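GH3 beta-N-acetylglucosaminidase (Paenibacillaceae, PDB 6K5J) probably removes terminal N-acetyl-beta-D-glucosamine residues from chitin-derived oligosaccharides, as a glycoside hydrolase of family 3. Local coordinates at residues A179-F184 with A214-A219. Numbering follows the deposited sequence.
Sequences ATVKHF and APFREA. With NAG (2-acetamido-2-deoxy-beta-D-glucopyranose), chain B.
In the TIM-barrel domain of this family 3 enzyme, strand 178-184 belongs to the parallel barrel wall and helix 213-222 packs outside it in a beta-alpha-beta crossover that leads on to strand 226-229; residues 214-219 run nearly antiparallel to strand residues 179-182 (158°). Phe216 carries the contact, pushing its ring in beneath Phe184 and alongside Val181 until the rim meets the strand backbone. At that rim CZ lies 3.7 Å from Lys182 C, edge-on to the cis peptide joining Lys182 and His183. Phe184 covers one face of the Phe216 ring in a T-shaped pair, planes at 83°, with its CD2 3.6 Å from Phe216 CG. The CG of Phe184 stands anti to its own backbone N (chi1 -179°), which brings this ring edge down onto Phe216, while Phe184 CA adds a CH-pi contact over the same ring. Farther back, Val181 CG2 meets the edge of Phe216 at CD1 (3.9 Å), and Val181 CG1 reaches Ala219 CB. A leucine in place of Phe216 would probably leave the edge of Phe184 without its aromatic face and open a gap beside the cis peptide. Lys182 and His183 send their side chains the other way, to the bound N-acetylglucosamine. Lys182 NZ, also held by Phe134 O and a salt bridge to Glu85, donates to the sugar O3 at 2.9 Å and more weakly to O4. The imidazole of His183, whose ND1 bonds to Asp139, is sandwiched between Lys182 CG and the sugar's acetyl methyl C8, and its NE2 shares a 2.7 Å hydrogen bond with the sugar O3.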
loop_
_atom_site.group_PDB
_atom_site.type_symbol
_atom_site.label_atom_id
_atom_site.label_comp_id
_atom_site.label_asym_id
_atom_site.label_seq_id
_atom_site.Cartn_x
_atom_site.Cartn_y
_atom_site.Cartn_z
ATOM N N ALA A 179 4.771 -10.287 7.798
ATOM C CA ALA A 179 4.449 -8.871 7.686
ATOM C C ALA A 179 5.725 -8.047 7.592
ATOM O O ALA A 179 6.753 -8.383 8.188
ATOM C CB ALA A 179 3.622 -8.401 8.885
ATOM N N THR A 180 5.642 -6.942 6.849
ATOM C CA THR A 180 6.763 -6.021 6.659
ATOM C C THR A 180 6.254 -4.618 6.964
ATOM O O THR A 180 5.653 -3.976 6.094
ATOM C CB THR A 180 7.327 -6.081 5.237
ATOM O OG1 THR A 180 7.579 -7.433 4.859
ATOM C CG2 THR A 180 8.649 -5.271 5.137
ATOM N N VAL A 181 6.495 -4.125 8.181
ATOM C CA VAL A 181 6.052 -2.770 8.495
ATOM C C VAL A 181 6.939 -1.767 7.767
ATOM O O VAL A 181 8.155 -1.963 7.642
ATOM C CB VAL A 181 6.028 -2.540 10.017
ATOM C CG1 VAL A 181 4.928 -3.400 10.629
ATOM C CG2 VAL A 181 7.386 -2.855 10.661
ATOM N N LYS A 182 6.332 -0.681 7.277
ATOM C CA LYS A 182 7.031 0.268 6.417
ATOM C C LYS A 182 6.424 1.653 6.637
ATOM O O LYS A 182 5.299 1.772 7.121
ATOM C CB LYS A 182 6.948 -0.186 4.943
ATOM C CG LYS A 182 5.525 -0.155 4.326
ATOM C CD LYS A 182 5.533 -0.783 2.908
ATOM C CE LYS A 182 4.200 -0.555 2.163
ATOM N NZ LYS A 182 4.192 -1.290 0.838
ATOM N N HIS A 183 7.170 2.717 6.320
ATOM C CA HIS A 183 8.531 2.752 5.799
ATOM C C HIS A 183 9.426 3.389 6.871
ATOM O O HIS A 183 9.362 4.605 7.097
ATOM C CB HIS A 183 8.604 3.581 4.505
ATOM C CG HIS A 183 7.651 3.143 3.426
ATOM N ND1 HIS A 183 6.312 3.477 3.426
ATOM C CD2 HIS A 183 7.856 2.413 2.302
ATOM C CE1 HIS A 183 5.733 2.975 2.349
ATOM N NE2 HIS A 183 6.647 2.321 1.650
ATOM N N PHE A 184 10.260 2.573 7.509
ATOM C CA PHE A 184 10.970 3.002 8.712
ATOM C C PHE A 184 12.035 4.050 8.375
ATOM O O PHE A 184 12.771 3.893 7.398
ATOM C CB PHE A 184 11.617 1.783 9.386
ATOM C CG PHE A 184 12.357 2.109 10.657
ATOM C CD1 PHE A 184 13.703 2.446 10.625
ATOM C CD2 PHE A 184 11.710 2.064 11.882
ATOM C CE1 PHE A 184 14.392 2.755 11.797
ATOM C CE2 PHE A 184 12.387 2.359 13.067
ATOM C CZ PHE A 184 13.730 2.712 13.024
ATOM N N ALA A 214 6.932 5.644 17.116
ATOM C CA ALA A 214 6.097 4.963 18.108
ATOM C C ALA A 214 5.413 3.708 17.573
ATOM O O ALA A 214 5.470 2.667 18.251
ATOM C CB ALA A 214 5.079 5.957 18.692
ATOM N N PRO A 215 4.751 3.715 16.410
ATOM C CA PRO A 215 4.116 2.466 15.959
ATOM C C PRO A 215 5.120 1.390 15.588
ATOM O O PRO A 215 4.835 0.202 15.799
ATOM C CB PRO A 215 3.263 2.906 14.755
ATOM C CG PRO A 215 3.876 4.169 14.295
ATOM C CD PRO A 215 4.442 4.844 15.516
ATOM N N PHE A 216 6.297 1.765 15.068
ATOM C CA PHE A 216 7.325 0.760 14.801
ATOM C C PHE A 216 7.799 0.094 16.090
ATOM O O PHE A 216 7.993 -1.125 16.122
ATOM C CB PHE A 216 8.501 1.389 14.051
ATOM C CG PHE A 216 8.157 1.820 12.651
ATOM C CD1 PHE A 216 8.044 0.884 11.633
ATOM C CD2 PHE A 216 7.935 3.161 12.355
ATOM C CE1 PHE A 216 7.721 1.276 10.334
ATOM C CE2 PHE A 216 7.619 3.560 11.055
ATOM C CZ PHE A 216 7.524 2.617 10.046
ATOM N N ARG A 217 7.981 0.878 17.159
ATOM C CA ARG A 217 8.354 0.314 18.459
ATOM C C ARG A 217 7.326 -0.698 18.930
ATOM O O ARG A 217 7.679 -1.772 19.427
ATOM C CB ARG A 217 8.492 1.422 19.516
ATOM C CG ARG A 217 9.745 2.258 19.436
ATOM C CD ARG A 217 9.937 3.074 20.733
ATOM N NE ARG A 217 8.719 3.792 21.121
ATOM C CZ ARG A 217 8.527 5.088 20.888
ATOM N NH1 ARG A 217 9.467 5.797 20.270
ATOM N NH2 ARG A 217 7.395 5.673 21.255
ATOM N N GLU A 218 6.042 -0.359 18.802
ATOM C CA GLU A 218 4.997 -1.264 19.260
ATOM C C GLU A 218 4.977 -2.545 18.441
ATOM O O GLU A 218 4.746 -3.626 18.989
ATOM C CB GLU A 218 3.632 -0.570 19.203
ATOM C CG GLU A 218 3.535 0.666 20.079
ATOM C CD GLU A 218 3.601 0.315 21.558
ATOM O OE1 GLU A 218 3.276 -0.846 21.901
ATOM O OE2 GLU A 218 3.977 1.190 22.371
ATOM N N ALA A 219 5.186 -2.442 17.123
ATOM C CA ALA A 219 5.231 -3.631 16.271
ATOM C C ALA A 219 6.425 -4.509 16.617
ATOM O O ALA A 219 6.308 -5.738 16.717
ATOM C CB ALA A 219 5.290 -3.222 14.793
HETATM C C1 NAG B . 8.159 1.380 -3.337
HETATM C C2 NAG B . 7.108 1.696 -2.243
HETATM C C3 NAG B . 6.941 0.516 -1.269
HETATM C C4 NAG B . 6.766 -0.801 -2.013
HETATM C C5 NAG B . 7.923 -0.983 -2.981
HETATM C C6 NAG B . 7.856 -2.263 -3.783
HETATM C C7 NAG B . 6.681 3.921 -1.260
HETATM C C8 NAG B . 7.277 5.056 -0.471
HETATM N N2 NAG B . 7.500 2.896 -1.515
HETATM O O1 NAG B . 8.046 2.342 -4.332
HETATM O O3 NAG B . 5.815 0.737 -0.424
HETATM O O4 NAG B . 6.734 -1.886 -1.094
HETATM O O5 NAG B . 7.893 0.097 -3.919
HETATM O O6 NAG B . 6.800 -2.225 -4.735
HETATM O O7 NAG B . 5.508 3.927 -1.627
#